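Imelysin (Bacteroides ovatus ATCC 8483, PDB 3OYV) is of uncertain precise function, possibly a peptidase, but belongs to the imelysin-like proteins implicated in bacterial iron uptake. Local coordinates at residues A92-P97 with Q180-H185; V113-S118 with R122-N127. One frame throughout, in Å; residues are numbered along the deposited sequence. Where two conformers were deposited one is given.

Contact 1 (A92-P97 with Q180-H185); sequences AKIGDP and QPFRNH
The far end of the Phe-182 ring overlaps Ile-94: CZ lies 3.9 Å from Ile-94 CG2, the two side chains crossing obliquely. With CG anti to the backbone N (chi1 166°), the ring reaches out of its loop and sets its edge against the backbone of helix 71-102. Ile-94 O lies near the ring plane, 3.8 Å from Phe-182 CZ, and Lys-93 O does the same for the neighbouring CE2 at 3.9 Å, so two carbonyl oxygens face ring C-H groups. The helix is irregular here: a wider pi-type turn spans 92-94, and it kinks at Pro-97, whose N carries no hydrogen to offer the turn before. Pro-97 CB approaches Phe-182 CZ obliquely at a looser 4.4 Å. The ring comes from the connection between helices 158-177 and 189-214 of this largely helical protein, where a cis peptide bond before Pro-181 leads into a short 3-10 segment. Pro-181 O is held from opposite faces of its plane by Asn-184 N and by His-185 ND1, the latter at 3.0 Å and fairly straight (162°), tying the loop to itself. Thr-191 of helix 189-214 touches both Ile-94 and Phe-182, while Lys-93 leads its ammonium away to Asn-128 and Glu-286.

Contact 2 (V113-S118 with R122-N127); sequences VESWYS and RDDYTN
Ser-115 OG donates to Asp-124 OD2 at 2.7 Å, meeting that oxygen on its anti side and 28° out of the carboxylate plane. The same OD2 lies 2.7 Å from Glu-114 OE2, and the two carboxylates, their planes 39° apart, belong to side chains that cross at about a right angle. Asp-124 has CG anti to the backbone N (chi1 174°), which carries its carboxylate off helix 121-137 to the loop. Glu-114 was modelled in two conformers and its OE2 as joined to an unidentified molecule, so the close approach to OD2 is doubtful; OE2 also bonds Lys-93 NZ. The loop bends as a type II turn from Val-113 to Trp-116, closed by Trp-116 N to Val-113 O at 3.2 Å, with Ser-115 at the third position in a left-handed conformation. The carbonyl of the turn's central peptide, Glu-114 O, faces the helix and takes a weak bond from Tyr-125 OH at 2.8 Å. His-345 and Glu-348 of helix 343-351 touch Ser-115 and fit the histidine and glutamate of the GxHxxE signature of imelysin-like proteins, so the turn probably borders the site formed round that motif. Were Asp-124 cut back to an alanine, the Ser-115 hydroxyl would probably lose its acceptor and a gap would open beside Glu-114. In contrast to the short polar contacts at OD2, the tyrosine end has that weak bond and plain van der Waals contacts, Val-113 CG1 lying 3.7 Å and Glu-114 CB 3.6 Å from Tyr-125 OH. On the ligand side, Asp-124 OD1 lies close to the unidentified molecule, which may mark a pocket.

In the fold
The two contacts lie about 9 Å apart between centres, and the chain runs through contact 2 on its way from 92-97 to 180-185. A salt bridge from Lys-93 NZ to Glu-114 OE2 (3.0 Å) links their polar ends beside the unidentified molecule: Glu-114 OE2 is modelled as covalently linked to it, and the Lys-93 side chain comes within about 3 Å of it and of a glycerol, nearest atoms. Both molecules probably come from the crystallisation liquor but may mark a pocket where contacts 1 and 2 meet. Apolar parts join too, with Phe-182 CD2 3.7 Å from Val-113 CG1. Gln-180 OE1 probably accepts from Arg-122 NH1 (3.0 Å). Separately, Arg-183 makes a cation-pi contact with Trp-116.

Contact 1 (A92-P97 with Q180-H185)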
loop_
_atom_site.group_PDB
_atom_site.type_symbol
_atom_site.label_atom_id
_atom_site.label_comp_id
_atom_site.label_asym_id
_atom_site.label_seq_id
_atom_site.Cartn_x
_atom_site.Cartn_y
_atom_site.Cartn_z
ATOM N N ALA A 92 1.400 13.485 -4.687
ATOM C CA ALA A 92 0.050 13.045 -5.039
ATOM C C ALA A 92 -0.832 12.812 -3.822
ATOM O O ALA A 92 -1.874 13.467 -3.656
ATOM C CB ALA A 92 0.075 11.812 -5.926
ATOM N N LYS A 93 -0.432 11.908 -2.943
ATOM C CA LYS A 93 -1.299 11.588 -1.806
ATOM C C LYS A 93 -1.536 12.816 -0.907
ATOM O O LYS A 93 -2.671 13.091 -0.485
ATOM C CB LYS A 93 -0.766 10.391 -1.010
ATOM C CG LYS A 93 -0.634 9.114 -1.830
ATOM C CD LYS A 93 -0.201 7.924 -0.975
ATOM C CE LYS A 93 0.028 6.655 -1.774
ATOM N NZ LYS A 93 -0.066 5.463 -0.890
ATOM N N ILE A 94 -0.472 13.551 -0.616
ATOM C CA ILE A 94 -0.572 14.776 0.177
ATOM C C ILE A 94 -0.781 15.997 -0.739
ATOM O O ILE A 94 -1.674 16.839 -0.514
ATOM C CB ILE A 94 0.673 14.965 1.094
ATOM C CG1 ILE A 94 0.811 13.738 2.002
ATOM C CG2 ILE A 94 0.558 16.309 1.903
ATOM C CD1 ILE A 94 2.081 13.764 2.840
ATOM N N GLY A 95 0.004 16.071 -1.795
ATOM C CA GLY A 95 0.045 17.230 -2.668
ATOM C C GLY A 95 -1.208 17.521 -3.459
ATOM O O GLY A 95 -1.571 18.692 -3.653
ATOM N N ASP A 96 -1.872 16.494 -3.964
ATOM C CA ASP A 96 -3.089 16.744 -4.747
ATOM C C ASP A 96 -4.185 17.390 -3.899
ATOM O O ASP A 96 -4.732 18.432 -4.284
ATOM C CB ASP A 96 -3.567 15.501 -5.492
ATOM C CG ASP A 96 -2.679 15.136 -6.652
ATOM O OD1 ASP A 96 -1.884 15.986 -7.107
ATOM O OD2 ASP A 96 -2.812 13.982 -7.139
ATOM N N PRO A 97 -4.525 16.792 -2.748
ATOM C CA PRO A 97 -5.496 17.499 -1.903
ATOM C C PRO A 97 -5.038 18.910 -1.500
ATOM O O PRO A 97 -5.842 19.850 -1.483
ATOM C CB PRO A 97 -5.686 16.546 -0.712
ATOM C CG PRO A 97 -5.304 15.226 -1.239
ATOM C CD PRO A 97 -4.221 15.445 -2.223
ATOM N N GLN A 180 -4.131 15.104 13.310
ATOM C CA GLN A 180 -5.086 14.058 12.972
ATOM C C GLN A 180 -6.498 14.630 12.939
ATOM O O GLN A 180 -6.903 15.294 13.880
ATOM C CB GLN A 180 -4.992 12.925 14.013
ATOM C CG GLN A 180 -6.073 11.860 13.975
ATOM C CD GLN A 180 -5.996 10.939 12.782
ATOM O OE1 GLN A 180 -5.151 11.110 11.885
ATOM N NE2 GLN A 180 -6.847 9.916 12.786
ATOM N N PRO A 181 -7.274 14.354 11.873
ATOM C CA PRO A 181 -6.912 13.675 10.641
ATOM C C PRO A 181 -6.422 14.657 9.594
ATOM O O PRO A 181 -6.856 15.801 9.547
ATOM C CB PRO A 181 -8.251 13.067 10.215
ATOM C CG PRO A 181 -9.261 14.122 10.668
ATOM C CD PRO A 181 -8.729 14.645 11.947
ATOM N N PHE A 182 -5.580 14.184 8.707
ATOM C CA PHE A 182 -5.072 15.011 7.613
ATOM C C PHE A 182 -6.230 15.646 6.852
ATOM O O PHE A 182 -6.155 16.813 6.476
ATOM C CB PHE A 182 -4.164 14.171 6.685
ATOM C CG PHE A 182 -3.839 14.799 5.371
ATOM C CD1 PHE A 182 -3.367 16.103 5.266
ATOM C CD2 PHE A 182 -3.940 14.034 4.208
ATOM C CE1 PHE A 182 -3.063 16.620 4.018
ATOM C CE2 PHE A 182 -3.639 14.545 2.974
ATOM C CZ PHE A 182 -3.201 15.855 2.866
ATOM N N ARG A 183 -7.304 14.908 6.605
ATOM C CA ARG A 183 -8.391 15.457 5.805
ATOM C C ARG A 183 -8.978 16.751 6.374
ATOM O O ARG A 183 -9.498 17.556 5.610
ATOM C CB ARG A 183 -9.483 14.410 5.604
ATOM C CG ARG A 183 -10.653 14.906 4.780
ATOM C CD ARG A 183 -11.732 13.919 4.820
ATOM N NE ARG A 183 -12.883 14.240 3.991
ATOM C CZ ARG A 183 -14.058 14.695 4.440
ATOM N NH1 ARG A 183 -14.253 15.000 5.707
ATOM N NH2 ARG A 183 -15.050 14.895 3.582
ATOM N N ASN A 184 -8.883 16.951 7.687
ATOM C CA ASN A 184 -9.398 18.184 8.320
ATOM C C ASN A 184 -8.340 19.255 8.518
ATOM O O ASN A 184 -8.630 20.314 9.093
ATOM C CB ASN A 184 -10.059 17.897 9.680
ATOM C CG ASN A 184 -11.364 17.141 9.558
ATOM O OD1 ASN A 184 -11.905 17.036 8.486
ATOM N ND2 ASN A 184 -11.861 16.596 10.678
ATOM N N HIS A 185 -7.119 18.975 8.070
ATOM C CA HIS A 185 -5.975 19.883 8.233
ATOM C C HIS A 185 -5.129 20.002 6.972
ATOM O O HIS A 185 -3.909 20.170 7.034
ATOM C CB HIS A 185 -5.124 19.394 9.408
ATOM C CG HIS A 185 -5.867 19.388 10.684
ATOM N ND1 HIS A 185 -6.501 18.280 11.193
ATOM C CD2 HIS A 185 -6.119 20.397 11.542
ATOM C CE1 HIS A 185 -7.121 18.612 12.311
ATOM N NE2 HIS A 185 -6.898 19.887 12.548
#

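Contact 2 (V113-S118 with R122-N127)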
loop_
_atom_site.group_PDB
_atom_site.type_symbol
_atom_site.label_atom_id
_atom_site.label_comp_id
_atom_site.label_asym_id
_atom_site.label_seq_id
_atom_site.Cartn_x
_atom_site.Cartn_y
_atom_site.Cartn_z
ATOM N N VAL A 113 -8.726 12.750 -0.423
ATOM C CA VAL A 113 -7.724 12.211 0.506
ATOM C C VAL A 113 -7.804 10.673 0.621
ATOM O O VAL A 113 -8.759 10.125 1.188
ATOM C CB VAL A 113 -7.871 12.860 1.888
ATOM C CG1 VAL A 113 -6.902 12.237 2.928
ATOM C CG2 VAL A 113 -7.607 14.394 1.797
ATOM N N GLU A 114 -6.770 9.987 0.143
ATOM C CA GLU A 114 -6.688 8.539 0.232
ATOM C C GLU A 114 -6.666 8.082 1.690
ATOM O O GLU A 114 -5.856 8.549 2.483
ATOM C CB GLU A 114 -5.417 8.053 -0.479
ATOM C CG GLU A 114 -5.054 6.578 -0.210
ATOM C CD GLU A 114 -3.647 6.211 -0.670
ATOM O OE1 GLU A 114 -3.265 6.618 -1.783
ATOM O OE2 GLU A 114 -2.917 5.498 0.076
ATOM N N SER A 115 -7.555 7.164 2.040
ATOM C CA SER A 115 -7.718 6.587 3.383
ATOM C C SER A 115 -8.435 7.528 4.372
ATOM O O SER A 115 -8.402 7.315 5.593
ATOM C CB SER A 115 -6.423 6.048 3.983
ATOM O OG SER A 115 -5.949 4.928 3.268
ATOM N N TRP A 116 -9.175 8.533 3.879
ATOM C CA TRP A 116 -9.891 9.395 4.800
ATOM C C TRP A 116 -11.090 8.728 5.454
ATOM O O TRP A 116 -11.487 9.126 6.533
ATOM C CB TRP A 116 -10.322 10.693 4.130
ATOM C CG TRP A 116 -11.615 10.673 3.307
ATOM C CD1 TRP A 116 -11.727 10.485 1.961
ATOM C CD2 TRP A 116 -12.956 10.853 3.788
ATOM N NE1 TRP A 116 -13.042 10.555 1.567
ATOM C CE2 TRP A 116 -13.810 10.804 2.665
ATOM C CE3 TRP A 116 -13.507 11.093 5.045
ATOM C CZ2 TRP A 116 -15.203 10.930 2.777
ATOM C CZ3 TRP A 116 -14.886 11.256 5.154
ATOM C CH2 TRP A 116 -15.709 11.181 4.023
ATOM N N TYR A 117 -11.689 7.714 4.806
ATOM C CA TYR A 117 -12.912 7.178 5.343
ATOM C C TYR A 117 -12.679 6.682 6.757
ATOM O O TYR A 117 -13.561 6.763 7.608
ATOM C CB TYR A 117 -13.454 6.010 4.542
ATOM C CG TYR A 117 -13.695 6.184 3.075
ATOM C CD1 TYR A 117 -14.276 7.332 2.548
ATOM C CD2 TYR A 117 -13.355 5.190 2.191
ATOM C CE1 TYR A 117 -14.520 7.436 1.197
ATOM C CE2 TYR A 117 -13.624 5.271 0.840
ATOM C CZ TYR A 117 -14.192 6.413 0.340
ATOM O OH TYR A 117 -14.423 6.481 -1.020
ATOM N N SER A 118 -11.475 6.148 6.996
ATOM C CA SER A 118 -11.088 5.583 8.282
ATOM C C SER A 118 -10.190 6.531 9.096
ATOM O O SER A 118 -9.618 6.144 10.114
ATOM C CB SER A 118 -10.373 4.247 8.044
ATOM O OG SER A 118 -9.305 4.420 7.175
ATOM N N ARG A 122 -2.742 9.617 7.536
ATOM C CA ARG A 122 -1.423 9.825 8.131
ATOM C C ARG A 122 -0.671 8.505 8.304
ATOM O O ARG A 122 0.482 8.387 7.947
ATOM C CB ARG A 122 -1.530 10.534 9.485
ATOM C CG ARG A 122 -1.846 12.019 9.373
ATOM C CD ARG A 122 -2.358 12.626 10.674
ATOM N NE ARG A 122 -1.387 12.468 11.765
ATOM C CZ ARG A 122 -1.384 11.500 12.673
ATOM N NH1 ARG A 122 -2.332 10.581 12.720
ATOM N NH2 ARG A 122 -0.395 11.446 13.580
ATOM N N ASP A 123 -1.345 7.528 8.903
ATOM C CA ASP A 123 -0.698 6.271 9.205
ATOM C C ASP A 123 -0.366 5.489 7.934
ATOM O O ASP A 123 0.686 4.876 7.839
ATOM C CB ASP A 123 -1.555 5.455 10.177
ATOM C CG ASP A 123 -1.555 5.997 11.597
ATOM O OD1 ASP A 123 -0.660 6.798 11.936
ATOM O OD2 ASP A 123 -2.462 5.581 12.360
ATOM N N ASP A 124 -1.268 5.533 6.948
ATOM C CA ASP A 124 -1.056 4.940 5.642
ATOM C C ASP A 124 0.236 5.486 5.033
ATOM O O ASP A 124 1.157 4.742 4.682
ATOM C CB ASP A 124 -2.305 5.285 4.821
ATOM C CG ASP A 124 -2.243 4.890 3.360
ATOM O OD1 ASP A 124 -1.252 4.348 2.842
ATOM O OD2 ASP A 124 -3.283 5.130 2.676
ATOM N N TYR A 125 0.312 6.808 4.923
ATOM C CA TYR A 125 1.422 7.418 4.194
ATOM C C TYR A 125 2.731 7.231 4.959
ATOM O O TYR A 125 3.792 7.071 4.348
ATOM C CB TYR A 125 1.184 8.903 3.888
ATOM C CG TYR A 125 -0.162 9.271 3.269
ATOM C CD1 TYR A 125 -0.994 8.324 2.649
ATOM C CD2 TYR A 125 -0.600 10.588 3.334
ATOM C CE1 TYR A 125 -2.245 8.685 2.160
ATOM C CE2 TYR A 125 -1.829 10.950 2.841
ATOM C CZ TYR A 125 -2.653 10.005 2.246
ATOM O OH TYR A 125 -3.907 10.425 1.813
ATOM N N THR A 126 2.646 7.246 6.289
ATOM C CA THR A 126 3.805 6.979 7.134
ATOM C C THR A 126 4.308 5.550 6.904
ATOM O O THR A 126 5.517 5.322 6.756
ATOM C CB THR A 126 3.487 7.210 8.613
ATOM O OG1 THR A 126 3.028 8.540 8.798
ATOM C CG2 THR A 126 4.700 7.001 9.507
ATOM N N ASN A 127 3.377 4.585 6.841
ATOM C CA ASN A 127 3.761 3.200 6.513
ATOM C C ASN A 127 4.420 3.087 5.162
ATOM O O ASN A 127 5.349 2.306 4.982
ATOM C CB ASN A 127 2.544 2.273 6.588
ATOM C CG ASN A 127 2.169 1.903 8.005
ATOM O OD1 ASN A 127 2.970 2.033 8.935
ATOM N ND2 ASN A 127 0.927 1.450 8.187
#